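Cell division control protein Cdc48 (Mycobacterium smegmatis, PDB 5E7P) probably binds and hydrolyses ATP as a Cdc48-type AAA ATPase, and is seen here with ADP bound. Local coordinates at residues P518-L523 with G616-R621; A549-E554 with L584-A589; D576-L581 with L620-V625; S609-L614 with P642-R647. All blocks are in the same frame, centred on the assembly; numbering follows the deposited sequence.

Interaction 1 of 4, residues P518-L523 with G616-R621; sequences PPRGVL and GIEPLR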
loop_
_atom_site.group_PDB
_atom_site.type_symbol
_atom_site.label_atom_id
_atom_site.label_comp_id
_atom_site.label_asym_id
_atom_site.label_seq_id
_atom_site.Cartn_x
_atom_site.Cartn_y
_atom_site.Cartn_z
ATOM N N PRO A 518 -23.508 15.753 -12.619
ATOM C CA PRO A 518 -22.648 15.053 -11.660
ATOM C C PRO A 518 -22.106 13.780 -12.298
ATOM O O PRO A 518 -22.776 13.220 -13.164
ATOM C CB PRO A 518 -23.609 14.709 -10.522
ATOM C CG PRO A 518 -24.649 15.776 -10.585
ATOM C CD PRO A 518 -24.828 16.074 -12.049
ATOM N N PRO A 519 -20.903 13.343 -11.891
ATOM C CA PRO A 519 -20.245 12.168 -12.476
ATOM C C PRO A 519 -21.173 10.961 -12.564
ATOM O O PRO A 519 -21.785 10.569 -11.572
ATOM C CB PRO A 519 -19.107 11.888 -11.496
ATOM C CG PRO A 519 -18.782 13.223 -10.930
ATOM C CD PRO A 519 -20.094 13.946 -10.817
ATOM N N ARG A 520 -21.294 10.400 -13.759
ATOM C CA ARG A 520 -22.153 9.247 -13.977
ATOM C C ARG A 520 -21.441 7.961 -13.572
ATOM O O ARG A 520 -20.214 7.868 -13.652
ATOM C CB ARG A 520 -22.587 9.185 -15.443
ATOM C CG ARG A 520 -23.484 10.343 -15.862
ATOM C CD ARG A 520 -24.877 10.193 -15.268
ATOM N NE ARG A 520 -25.370 11.419 -14.647
ATOM C CZ ARG A 520 -25.376 11.641 -13.336
ATOM N NH1 ARG A 520 -24.915 10.720 -12.502
ATOM N NH2 ARG A 520 -25.844 12.785 -12.857
ATOM N N GLY A 521 -22.216 6.979 -13.121
ATOM C CA GLY A 521 -21.675 5.678 -12.779
ATOM C C GLY A 521 -21.085 5.004 -14.003
ATOM O O GLY A 521 -21.642 5.081 -15.100
ATOM N N VAL A 522 -19.952 4.341 -13.814
ATOM C CA VAL A 522 -19.238 3.722 -14.920
ATOM C C VAL A 522 -19.202 2.202 -14.805
ATOM O O VAL A 522 -18.842 1.657 -13.760
ATOM C CB VAL A 522 -17.793 4.251 -15.000
ATOM C CG1 VAL A 522 -17.027 3.543 -16.110
ATOM C CG2 VAL A 522 -17.794 5.760 -15.214
ATOM N N LEU A 523 -19.585 1.520 -15.882
ATOM C CA LEU A 523 -19.381 0.080 -15.977
ATOM C C LEU A 523 -18.256 -0.229 -16.955
ATOM O O LEU A 523 -18.388 -0.025 -18.160
ATOM C CB LEU A 523 -20.653 -0.646 -16.408
ATOM C CG LEU A 523 -20.436 -2.158 -16.563
ATOM C CD1 LEU A 523 -20.153 -2.805 -15.217
ATOM C CD2 LEU A 523 -21.610 -2.832 -17.254
ATOM N N GLY A 616 -28.013 7.213 -4.031
ATOM C CA GLY A 616 -27.586 8.276 -3.141
ATOM C C GLY A 616 -26.314 8.944 -3.630
ATOM O O GLY A 616 -26.003 10.071 -3.244
ATOM N N ILE A 617 -25.578 8.242 -4.486
ATOM C CA ILE A 617 -24.318 8.742 -5.027
ATOM C C ILE A 617 -24.551 9.581 -6.287
ATOM O O ILE A 617 -23.798 10.515 -6.574
ATOM C CB ILE A 617 -23.342 7.572 -5.323
ATOM C CG1 ILE A 617 -22.933 6.889 -4.017
ATOM C CG2 ILE A 617 -22.098 8.049 -6.061
ATOM C CD1 ILE A 617 -22.296 7.828 -3.015
ATOM N N GLU A 618 -25.616 9.248 -7.015
ATOM C CA GLU A 618 -25.974 9.918 -8.268
ATOM C C GLU A 618 -25.888 11.453 -8.255
ATOM O O GLU A 618 -25.291 12.031 -9.156
ATOM C CB GLU A 618 -27.354 9.447 -8.758
ATOM C CG GLU A 618 -27.788 10.020 -10.101
ATOM C CD GLU A 618 -28.551 11.330 -9.973
ATOM O OE1 GLU A 618 -29.128 11.583 -8.890
ATOM O OE2 GLU A 618 -28.570 12.108 -10.954
ATOM N N PRO A 619 -26.469 12.122 -7.241
ATOM C CA PRO A 619 -26.413 13.588 -7.308
ATOM C C PRO A 619 -25.090 14.195 -6.830
ATOM O O PRO A 619 -24.839 15.374 -7.084
ATOM C CB PRO A 619 -27.548 14.014 -6.375
ATOM C CG PRO A 619 -27.606 12.929 -5.364
ATOM C CD PRO A 619 -27.288 11.658 -6.105
ATOM N N LEU A 620 -24.261 13.409 -6.150
ATOM C CA LEU A 620 -23.006 13.922 -5.602
ATOM C C LEU A 620 -21.989 14.227 -6.697
ATOM O O LEU A 620 -21.964 13.563 -7.733
ATOM C CB LEU A 620 -22.408 12.934 -4.598
ATOM C CG LEU A 620 -23.306 12.488 -3.442
ATOM C CD1 LEU A 620 -22.534 11.597 -2.481
ATOM C CD2 LEU A 620 -23.889 13.695 -2.721
ATOM N N ARG A 621 -21.148 15.229 -6.458
ATOM C CA ARG A 621 -20.149 15.646 -7.436
ATOM C C ARG A 621 -18.741 15.188 -7.080
ATOM O O ARG A 621 -17.869 15.116 -7.944
ATOM C CB ARG A 621 -20.169 17.166 -7.606
ATOM C CG ARG A 621 -21.464 17.690 -8.196
ATOM C CD ARG A 621 -21.308 19.100 -8.745
ATOM N NE ARG A 621 -22.464 19.480 -9.549
ATOM C CZ ARG A 621 -22.531 19.327 -10.866
ATOM N NH1 ARG A 621 -21.500 18.816 -11.526
ATOM N NH2 ARG A 621 -23.623 19.695 -11.521
#
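Pro518 sets its ring against the turn that follows helix 602-617. Its CB lies 3.4 Å from Leu620 O and its CG lies 3.5 Å from Pro619 O. These are van der Waals contacts, and no hydrogen bond joins the two segments. Ile617 to Leu620 form a type I beta turn, closed by the bond from Leu620 N to Ile617 O. Pro519 follows alongside, with its CD 3.6 Å from Leu620 O.

Arg621 comes over Pro518 from another side. CG of Pro518 sits over the centre of the Arg621 guanidinium, 4.1 Å from its plane. The Arg621 chain is extended from CG to NE, which carries the flat group out to the ring. NH2 of Arg621 is held by the carbonyl of Ile516, a bond that holds the group while Pro518 packs on it.

Arg520 is folded differently. Its chain bends at chi2 (-73°) and again at chi3, which turns the guanidinium back beside Glu618. The two chains run side by side, and the guanidinium and carboxylate planes are 24° apart. Arg520 NH2 and Glu618 OE2 form a salt bridge at 3.4 Å, but no N-H points at the oxygen. The attraction is one of charge alone. Pro518 O lies over the face of this guanidinium, and Glu618 O lies at its edge.

This is a surface contact at the foot of the parallel sheet. Strand 521-525 starts from here, between strands 623-629 and 645-650. Ile617 packs on helix 563-576, and Arg621 touches helix 508-513.

Interaction 2 of 4, residues A549-E554 with L584-A589; sequences AVKGSE and LDEIDA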
loop_
_atom_site.group_PDB
_atom_site.type_symbol
_atom_site.label_atom_id
_atom_site.label_comp_id
_atom_site.label_asym_id
_atom_site.label_seq_id
_atom_site.Cartn_x
_atom_site.Cartn_y
_atom_site.Cartn_z
ATOM N N ALA A 549 -12.286 0.353 -2.519
ATOM C CA ALA A 549 -12.435 -0.722 -3.494
ATOM C C ALA A 549 -12.729 -2.075 -2.864
ATOM O O ALA A 549 -12.158 -2.427 -1.834
ATOM C CB ALA A 549 -11.188 -0.815 -4.349
ATOM N N VAL A 550 -13.623 -2.832 -3.494
ATOM C CA VAL A 550 -13.919 -4.197 -3.069
ATOM C C VAL A 550 -13.983 -5.151 -4.261
ATOM O O VAL A 550 -14.304 -4.744 -5.377
ATOM C CB VAL A 550 -15.250 -4.292 -2.281
ATOM C CG1 VAL A 550 -15.217 -3.391 -1.055
ATOM C CG2 VAL A 550 -16.438 -3.959 -3.175
ATOM N N LYS A 551 -13.651 -6.415 -4.019
ATOM C CA LYS A 551 -13.886 -7.473 -4.995
ATOM C C LYS A 551 -15.203 -8.156 -4.662
ATOM O O LYS A 551 -15.402 -8.609 -3.533
ATOM C CB LYS A 551 -12.757 -8.502 -4.975
ATOM C CG LYS A 551 -11.539 -8.121 -5.795
ATOM C CD LYS A 551 -10.662 -9.335 -6.087
ATOM C CE LYS A 551 -11.055 -10.027 -7.395
ATOM N NZ LYS A 551 -12.441 -10.581 -7.387
ATOM N N GLY A 552 -16.093 -8.230 -5.649
ATOM C CA GLY A 552 -17.425 -8.783 -5.466
ATOM C C GLY A 552 -17.471 -10.117 -4.746
ATOM O O GLY A 552 -18.316 -10.330 -3.879
ATOM N N SER A 553 -16.550 -11.010 -5.096
ATOM C CA SER A 553 -16.487 -12.335 -4.486
ATOM C C SER A 553 -16.161 -12.273 -2.997
ATOM O O SER A 553 -16.839 -12.894 -2.178
ATOM C CB SER A 553 -15.448 -13.201 -5.202
ATOM O OG SER A 553 -15.801 -13.411 -6.556
ATOM N N GLU A 554 -15.119 -11.521 -2.656
ATOM C CA GLU A 554 -14.603 -11.479 -1.291
ATOM C C GLU A 554 -15.599 -10.895 -0.296
ATOM O O GLU A 554 -15.764 -11.420 0.803
ATOM C CB GLU A 554 -13.286 -10.702 -1.239
ATOM C CG GLU A 554 -12.245 -11.204 -2.221
ATOM C CD GLU A 554 -10.871 -10.637 -1.950
ATOM O OE1 GLU A 554 -10.714 -9.931 -0.931
ATOM O OE2 GLU A 554 -9.949 -10.899 -2.751
ATOM N N LEU A 584 -16.000 -1.067 -7.546
ATOM C CA LEU A 584 -16.654 -2.355 -7.357
ATOM C C LEU A 584 -16.172 -3.344 -8.414
ATOM O O LEU A 584 -16.823 -3.543 -9.441
ATOM C CB LEU A 584 -18.174 -2.198 -7.440
ATOM C CG LEU A 584 -18.812 -1.178 -6.492
ATOM C CD1 LEU A 584 -20.303 -1.037 -6.773
ATOM C CD2 LEU A 584 -18.580 -1.567 -5.041
ATOM N N ASP A 585 -15.016 -3.952 -8.169
ATOM C CA ASP A 585 -14.478 -4.939 -9.094
ATOM C C ASP A 585 -15.271 -6.233 -8.985
ATOM O O ASP A 585 -15.815 -6.541 -7.926
ATOM C CB ASP A 585 -12.998 -5.198 -8.822
ATOM C CG ASP A 585 -12.319 -5.930 -9.964
ATOM O OD1 ASP A 585 -12.887 -5.948 -11.077
ATOM O OD2 ASP A 585 -11.219 -6.482 -9.753
ATOM N N GLU A 586 -15.324 -6.980 -10.084
ATOM C CA GLU A 586 -16.140 -8.187 -10.184
ATOM C C GLU A 586 -17.569 -7.906 -9.723
ATOM O O GLU A 586 -18.114 -8.601 -8.866
ATOM C CB GLU A 586 -15.518 -9.339 -9.393
ATOM C CG GLU A 586 -15.929 -10.715 -9.894
ATOM C CD GLU A 586 -15.295 -11.841 -9.098
ATOM O OE1 GLU A 586 -15.588 -13.020 -9.399
ATOM O OE2 GLU A 586 -14.509 -11.548 -8.171
ATOM N N ILE A 587 -18.154 -6.866 -10.306
ATOM C CA ILE A 587 -19.480 -6.384 -9.936
ATOM C C ILE A 587 -20.573 -7.423 -10.221
ATOM O O ILE A 587 -21.664 -7.359 -9.656
ATOM C CB ILE A 587 -19.786 -5.034 -10.655
ATOM C CG1 ILE A 587 -21.109 -4.423 -10.181
ATOM C CG2 ILE A 587 -19.769 -5.211 -12.165
ATOM C CD1 ILE A 587 -21.113 -4.017 -8.728
ATOM N N ASP A 588 -20.273 -8.390 -11.083
ATOM C CA ASP A 588 -21.231 -9.449 -11.396
ATOM C C ASP A 588 -21.460 -10.390 -10.211
ATOM O O ASP A 588 -22.554 -10.927 -10.035
ATOM C CB ASP A 588 -20.790 -10.243 -12.628
ATOM C CG ASP A 588 -19.389 -10.809 -12.489
ATOM O OD1 ASP A 588 -18.455 -10.033 -12.189
ATOM O OD2 ASP A 588 -19.225 -12.033 -12.677
ATOM N N ALA A 589 -20.425 -10.589 -9.400
ATOM C CA ALA A 589 -20.550 -11.430 -8.214
ATOM C C ALA A 589 -21.271 -10.673 -7.104
ATOM O O ALA A 589 -22.043 -11.250 -6.342
ATOM C CB ALA A 589 -19.182 -11.896 -7.742
#
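Val550 and Lys551 pair in parallel with Leu584 and Asp585, through bonds from Asp585 N to Val550 O (3.0 Å) and from Gly552 N to Asp585 O (2.8 Å).

Val550 and Leu584 lie side by side on one face, with CG2 of Val550 3.7 Å from CD2 of Leu584. Leu570 and Leu590 pack on both. Asp585 points to the other face with Lys551. Strand 580-585 ends here in the Walker B motif, four apolar residues followed by Asp585 and Glu586. Asp585 OD1 makes weak hydrogen bonds to Glu586 N and to Thr533 OG1 of the P-loop, and Lys532 is close by. A bound glycerol meets OD2.

Glu586, at the N-cap position of helix 587-590, reaches across to the other segment. Its CG is anti to the backbone N (chi1 -155°) and the chain beyond is extended. Ser553 OG donates to Glu586 OE2 at 2.8 Å, from above the carboxylate plane. The same oxygen forms a salt bridge with Lys551 NZ, modelled too short for its length to be trusted. Lys551 bends at chi3 and chi4 to get there. Ala589 CB packs 3.8 Å from Ser553 N, where the two helices start.

Interaction 3 of 4, residues D576-L581 with L620-V625; sequences DSAPSL and LRDVVV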
loop_
_atom_site.group_PDB
_atom_site.type_symbol
_atom_site.label_atom_id
_atom_site.label_comp_id
_atom_site.label_asym_id
_atom_site.label_seq_id
_atom_site.Cartn_x
_atom_site.Cartn_y
_atom_site.Cartn_z
ATOM N N ASP A 576 -18.146 10.191 3.190
ATOM C CA ASP A 576 -17.483 10.953 4.245
ATOM C C ASP A 576 -16.036 11.307 3.911
ATOM O O ASP A 576 -15.433 12.150 4.574
ATOM C CB ASP A 576 -17.538 10.191 5.575
ATOM C CG ASP A 576 -18.949 10.080 6.131
ATOM O OD1 ASP A 576 -19.825 10.868 5.714
ATOM O OD2 ASP A 576 -19.183 9.209 6.995
ATOM N N SER A 577 -15.483 10.668 2.885
ATOM C CA SER A 577 -14.078 10.863 2.535
ATOM C C SER A 577 -13.879 11.599 1.211
ATOM O O SER A 577 -12.753 11.702 0.727
ATOM C CB SER A 577 -13.352 9.517 2.481
ATOM O OG SER A 577 -13.533 8.791 3.683
ATOM N N ALA A 578 -14.971 12.105 0.639
ATOM C CA ALA A 578 -14.947 12.797 -0.652
ATOM C C ALA A 578 -13.846 13.855 -0.742
ATOM O O ALA A 578 -13.575 14.546 0.238
ATOM C CB ALA A 578 -16.301 13.423 -0.928
ATOM N N PRO A 579 -13.211 13.994 -1.922
ATOM C CA PRO A 579 -13.473 13.304 -3.195
ATOM C C PRO A 579 -13.097 11.821 -3.186
ATOM O O PRO A 579 -11.995 11.455 -2.768
ATOM C CB PRO A 579 -12.601 14.072 -4.193
ATOM C CG PRO A 579 -11.503 14.633 -3.371
ATOM C CD PRO A 579 -12.127 14.984 -2.055
ATOM N N SER A 580 -14.014 10.978 -3.651
ATOM C CA SER A 580 -13.848 9.534 -3.521
ATOM C C SER A 580 -14.157 8.772 -4.801
ATOM O O SER A 580 -15.072 9.123 -5.546
ATOM C CB SER A 580 -14.739 8.992 -2.395
ATOM O OG SER A 580 -14.429 9.590 -1.146
ATOM N N LEU A 581 -13.388 7.715 -5.034
ATOM C CA LEU A 581 -13.692 6.744 -6.074
ATOM C C LEU A 581 -14.141 5.448 -5.416
ATOM O O LEU A 581 -13.472 4.931 -4.517
ATOM C CB LEU A 581 -12.467 6.478 -6.948
ATOM C CG LEU A 581 -12.582 5.320 -7.944
ATOM C CD1 LEU A 581 -13.709 5.569 -8.931
ATOM C CD2 LEU A 581 -11.267 5.101 -8.677
ATOM N N LEU A 620 -24.261 13.409 -6.150
ATOM C CA LEU A 620 -23.006 13.922 -5.602
ATOM C C LEU A 620 -21.989 14.227 -6.697
ATOM O O LEU A 620 -21.964 13.563 -7.733
ATOM C CB LEU A 620 -22.408 12.934 -4.598
ATOM C CG LEU A 620 -23.306 12.488 -3.442
ATOM C CD1 LEU A 620 -22.534 11.597 -2.481
ATOM C CD2 LEU A 620 -23.889 13.695 -2.721
ATOM N N ARG A 621 -21.148 15.229 -6.458
ATOM C CA ARG A 621 -20.149 15.646 -7.436
ATOM C C ARG A 621 -18.741 15.188 -7.080
ATOM O O ARG A 621 -17.869 15.116 -7.944
ATOM C CB ARG A 621 -20.169 17.166 -7.606
ATOM C CG ARG A 621 -21.464 17.690 -8.196
ATOM C CD ARG A 621 -21.308 19.100 -8.745
ATOM N NE ARG A 621 -22.464 19.480 -9.549
ATOM C CZ ARG A 621 -22.531 19.327 -10.866
ATOM N NH1 ARG A 621 -21.500 18.816 -11.526
ATOM N NH2 ARG A 621 -23.623 19.695 -11.521
ATOM N N ASP A 622 -18.522 14.879 -5.807
ATOM C CA ASP A 622 -17.200 14.486 -5.337
ATOM C C ASP A 622 -17.090 12.982 -5.090
ATOM O O ASP A 622 -16.149 12.516 -4.453
ATOM C CB ASP A 622 -16.825 15.270 -4.075
ATOM C CG ASP A 622 -18.006 15.474 -3.138
ATOM O OD1 ASP A 622 -19.049 14.812 -3.328
ATOM O OD2 ASP A 622 -17.887 16.298 -2.205
ATOM N N VAL A 623 -18.056 12.222 -5.595
ATOM C CA VAL A 623 -18.003 10.767 -5.485
ATOM C C VAL A 623 -18.328 10.104 -6.818
ATOM O O VAL A 623 -19.383 10.350 -7.402
ATOM C CB VAL A 623 -18.972 10.228 -4.405
ATOM C CG1 VAL A 623 -18.910 8.711 -4.351
ATOM C CG2 VAL A 623 -18.652 10.823 -3.041
ATOM N N VAL A 624 -17.415 9.266 -7.299
ATOM C CA VAL A 624 -17.648 8.495 -8.516
ATOM C C VAL A 624 -17.666 7.007 -8.190
ATOM O O VAL A 624 -16.847 6.526 -7.406
ATOM C CB VAL A 624 -16.566 8.758 -9.579
ATOM C CG1 VAL A 624 -16.895 8.024 -10.867
ATOM C CG2 VAL A 624 -16.436 10.237 -9.844
ATOM N N VAL A 625 -18.609 6.283 -8.784
ATOM C CA VAL A 625 -18.677 4.840 -8.610
ATOM C C VAL A 625 -18.380 4.127 -9.927
ATOM O O VAL A 625 -18.940 4.462 -10.969
ATOM C CB VAL A 625 -20.049 4.394 -8.049
ATOM C CG1 VAL A 625 -21.193 5.002 -8.863
ATOM C CG2 VAL A 625 -20.143 2.872 -8.002
#
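Ser580 with Val623 and Leu581 with Val624 form parallel beta bridges, at the start of two central strands of the AAA ATPase sheet. Two backbone hydrogen bonds hold them. Ser580 N donates to Asp622 O at 2.8 Å, and Val624 N donates to Ser580 O at 2.9 Å. Each acceptor also takes a CA-H contact, from Pro579 to Asp622 O and from Val623 to Ser580 O.

The side chains meet most closely just before the strands. The peptide bond between Ala578 and Pro579 is cis. The CB of Ala578 points at Asp622 and lies 3.5 Å from its CG. Asp622 holds its CG between the backbone N and the carbonyl carbon (chi1 38°), and its carboxylate carbon is thereby set against the methyl. The same methyl is 4.1 Å from Val623 CG2.

Ser580 and Val623 share one face of the sheet. Ser580 OG bonds to Ala574 O and to Ser546 OG, which ties the strand to the helix before it and to the edge strand. Leu581 and Val624 share the other face. There CD1 of Leu581 packs 4.3 Å from Val624 CB, and its nearest atom across the contact is Val624 O at 3.6 Å.

Strand 580-585 has strand 546-551 as its other neighbour, and strand 623-629 has strand 521-525. Helix 602-617 covers the Val623 face through Ile617. Helix 491-506 covers the opposite face, where Val501 and Leu505 touch Val624.

Interaction 4 of 4, residues S609-L614 with P642-R647; sequences SLLTEL and PGRLER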
loop_
_atom_site.group_PDB
_atom_site.type_symbol
_atom_site.label_atom_id
_atom_site.label_comp_id
_atom_site.label_asym_id
_atom_site.label_seq_id
_atom_site.Cartn_x
_atom_site.Cartn_y
_atom_site.Cartn_z
ATOM N N SER A 609 -29.810 -2.986 -1.440
ATOM C CA SER A 609 -29.019 -2.012 -0.702
ATOM C C SER A 609 -28.051 -1.310 -1.647
ATOM O O SER A 609 -27.816 -0.108 -1.529
ATOM C CB SER A 609 -28.248 -2.686 0.435
ATOM O OG SER A 609 -27.509 -1.736 1.182
ATOM N N LEU A 610 -27.501 -2.071 -2.586
ATOM C CA LEU A 610 -26.574 -1.526 -3.571
ATOM C C LEU A 610 -27.255 -0.473 -4.445
ATOM O O LEU A 610 -26.727 0.624 -4.636
ATOM C CB LEU A 610 -25.997 -2.646 -4.437
ATOM C CG LEU A 610 -24.883 -2.245 -5.400
ATOM C CD1 LEU A 610 -23.786 -1.509 -4.650
ATOM C CD2 LEU A 610 -24.324 -3.473 -6.106
ATOM N N LEU A 611 -28.434 -0.810 -4.961
ATOM C CA LEU A 611 -29.227 0.119 -5.761
ATOM C C LEU A 611 -29.527 1.388 -4.973
ATOM O O LEU A 611 -29.459 2.495 -5.508
ATOM C CB LEU A 611 -30.537 -0.539 -6.205
ATOM C CG LEU A 611 -30.403 -1.744 -7.139
ATOM C CD1 LEU A 611 -31.756 -2.389 -7.393
ATOM C CD2 LEU A 611 -29.756 -1.323 -8.445
ATOM N N THR A 612 -29.852 1.214 -3.694
ATOM C CA THR A 612 -30.133 2.333 -2.804
ATOM C C THR A 612 -28.916 3.238 -2.663
ATOM O O THR A 612 -29.032 4.461 -2.739
ATOM C CB THR A 612 -30.565 1.846 -1.401
ATOM O OG1 THR A 612 -31.722 1.008 -1.516
ATOM C CG2 THR A 612 -30.884 3.030 -0.494
ATOM N N GLU A 613 -27.750 2.632 -2.460
ATOM C CA GLU A 613 -26.513 3.390 -2.310
ATOM C C GLU A 613 -26.116 4.086 -3.611
ATOM O O GLU A 613 -25.650 5.227 -3.594
ATOM C CB GLU A 613 -25.380 2.487 -1.819
ATOM C CG GLU A 613 -25.609 1.911 -0.432
ATOM C CD GLU A 613 -25.844 2.985 0.613
ATOM O OE1 GLU A 613 -26.980 3.083 1.125
ATOM O OE2 GLU A 613 -24.890 3.729 0.928
ATOM N N LEU A 614 -26.302 3.400 -4.734
ATOM C CA LEU A 614 -25.987 3.980 -6.036
ATOM C C LEU A 614 -26.845 5.209 -6.311
ATOM O O LEU A 614 -26.390 6.167 -6.938
ATOM C CB LEU A 614 -26.175 2.951 -7.152
ATOM C CG LEU A 614 -25.148 1.819 -7.216
ATOM C CD1 LEU A 614 -25.510 0.846 -8.312
ATOM C CD2 LEU A 614 -23.747 2.366 -7.435
ATOM N N PRO A 642 -30.241 4.482 -15.959
ATOM C CA PRO A 642 -29.802 5.869 -15.761
ATOM C C PRO A 642 -29.809 6.280 -14.289
ATOM O O PRO A 642 -30.668 5.836 -13.526
ATOM C CB PRO A 642 -30.841 6.673 -16.542
ATOM C CG PRO A 642 -31.253 5.759 -17.639
ATOM C CD PRO A 642 -31.222 4.369 -17.056
ATOM N N GLY A 643 -28.848 7.112 -13.903
ATOM C CA GLY A 643 -28.671 7.485 -12.513
ATOM C C GLY A 643 -27.733 6.529 -11.802
ATOM O O GLY A 643 -27.175 6.848 -10.754
ATOM N N ARG A 644 -27.558 5.345 -12.381
ATOM C CA ARG A 644 -26.683 4.334 -11.805
ATOM C C ARG A 644 -25.466 4.108 -12.699
ATOM O O ARG A 644 -24.841 5.067 -13.149
ATOM C CB ARG A 644 -27.457 3.036 -11.574
ATOM C CG ARG A 644 -28.774 3.250 -10.841
ATOM C CD ARG A 644 -29.345 1.951 -10.303
ATOM N NE ARG A 644 -30.496 2.182 -9.433
ATOM C CZ ARG A 644 -31.743 1.833 -9.729
ATOM N NH1 ARG A 644 -32.012 1.226 -10.878
ATOM N NH2 ARG A 644 -32.723 2.085 -8.872
ATOM N N LEU A 645 -25.130 2.847 -12.953
ATOM C CA LEU A 645 -23.993 2.521 -13.813
ATOM C C LEU A 645 -24.396 2.607 -15.282
ATOM O O LEU A 645 -24.678 1.588 -15.912
ATOM C CB LEU A 645 -23.462 1.121 -13.492
ATOM C CG LEU A 645 -22.346 0.976 -12.452
ATOM C CD1 LEU A 645 -22.609 1.815 -11.213
ATOM C CD2 LEU A 645 -22.164 -0.487 -12.080
ATOM N N GLU A 646 -24.416 3.821 -15.827
ATOM C CA GLU A 646 -24.976 4.047 -17.159
ATOM C C GLU A 646 -23.936 4.347 -18.241
ATOM O O GLU A 646 -24.223 4.239 -19.432
ATOM C CB GLU A 646 -26.025 5.161 -17.117
ATOM C CG GLU A 646 -25.482 6.514 -16.693
ATOM C CD GLU A 646 -26.512 7.622 -16.845
ATOM O OE1 GLU A 646 -27.156 7.981 -15.833
ATOM O OE2 GLU A 646 -26.677 8.131 -17.977
ATOM N N ARG A 647 -22.735 4.732 -17.830
ATOM C CA ARG A 647 -21.664 4.973 -18.788
ATOM C C ARG A 647 -20.900 3.679 -19.056
ATOM O O ARG A 647 -20.027 3.284 -18.280
ATOM C CB ARG A 647 -20.721 6.069 -18.290
ATOM C CG ARG A 647 -19.561 6.359 -19.225
ATOM C CD ARG A 647 -19.021 7.758 -19.002
ATOM N NE ARG A 647 -19.993 8.769 -19.404
ATOM C CZ ARG A 647 -19.867 10.070 -19.164
ATOM N NH1 ARG A 647 -18.804 10.530 -18.519
ATOM N NH2 ARG A 647 -20.809 10.911 -19.571
HETATM O O HOH W 1 -25.006 6.403 -9.313
#
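Leu611 lies over one face of the Arg644 guanidinium, and the two side chains cross obliquely. The methyl CD2 of Leu611 does the touching. It sits nearer the rim of the flat group than its centre, 3.7 Å from Arg644 NE and 3.8 Å from Arg644 CD. Arg644 is extended from CG to NE, with CG anti to the carbonyl carbon (chi1 -49°), which carries the guanidinium across to Leu611. Its polar end is held by other residues: NE forms a salt bridge with Asp615, and NH1 bonds to Ala638 O. These bonds probably hold the plane that Leu611 rests on.

Leu614 and Leu645 meet at about a right angle. CD2 of Leu614 lies 4.0 Å from CD1 of Leu645, as an apolar contact between two buried residues.

No direct hydrogen bond joins the segments. A water links them instead, donating to Leu614 O (2.8 Å) and to Gly643 O (2.6 Å). The loop is fixed from within by Gly643 N, which donates to Glu646 OE1 at 2.7 Å. Gly643 has a positive phi (90°), a backbone shape suited to glycine. Leu645 is the centre of an inverse gamma turn.

The Pro-Gly-Arg loop belongs to the second region of homology of AAA ATPases. In hexameric relatives this region supplies arginine fingers to the adjoining subunit. Here it leads into edge strand 645-650, beside strand 521-525. Leu639, in the loop before this segment, touches Leu610, Leu611 and Leu614 of helix 602-617, and helix 563-576 touches Ser609, Leu610 and Glu613.

All four contacts reach the same parallel sheet. Interaction 1 is the surface contact, and interactions 2, 3 and 4 are partly buried. Interactions 2 and 3 pair neighbouring strands and share strand 580-585, with interaction 3 at its start and interaction 2 at its end, next to the nucleotide site. Interactions 1 and 4 share helix 602-617 and have no direct hydrogen bonds across. Interaction 4 relies on leucines, a guanidinium face and a water. Interaction 2 combines strand pairing with a salt bridge, whereas interaction 1 joins a salt bridge to proline packing. Interactions 1 and 3 share Leu620 and Arg621, and Val522 N probably bonds to Val625 O. Val625 CG2 also packs on Leu614 CD2, joining interactions 3 and 4.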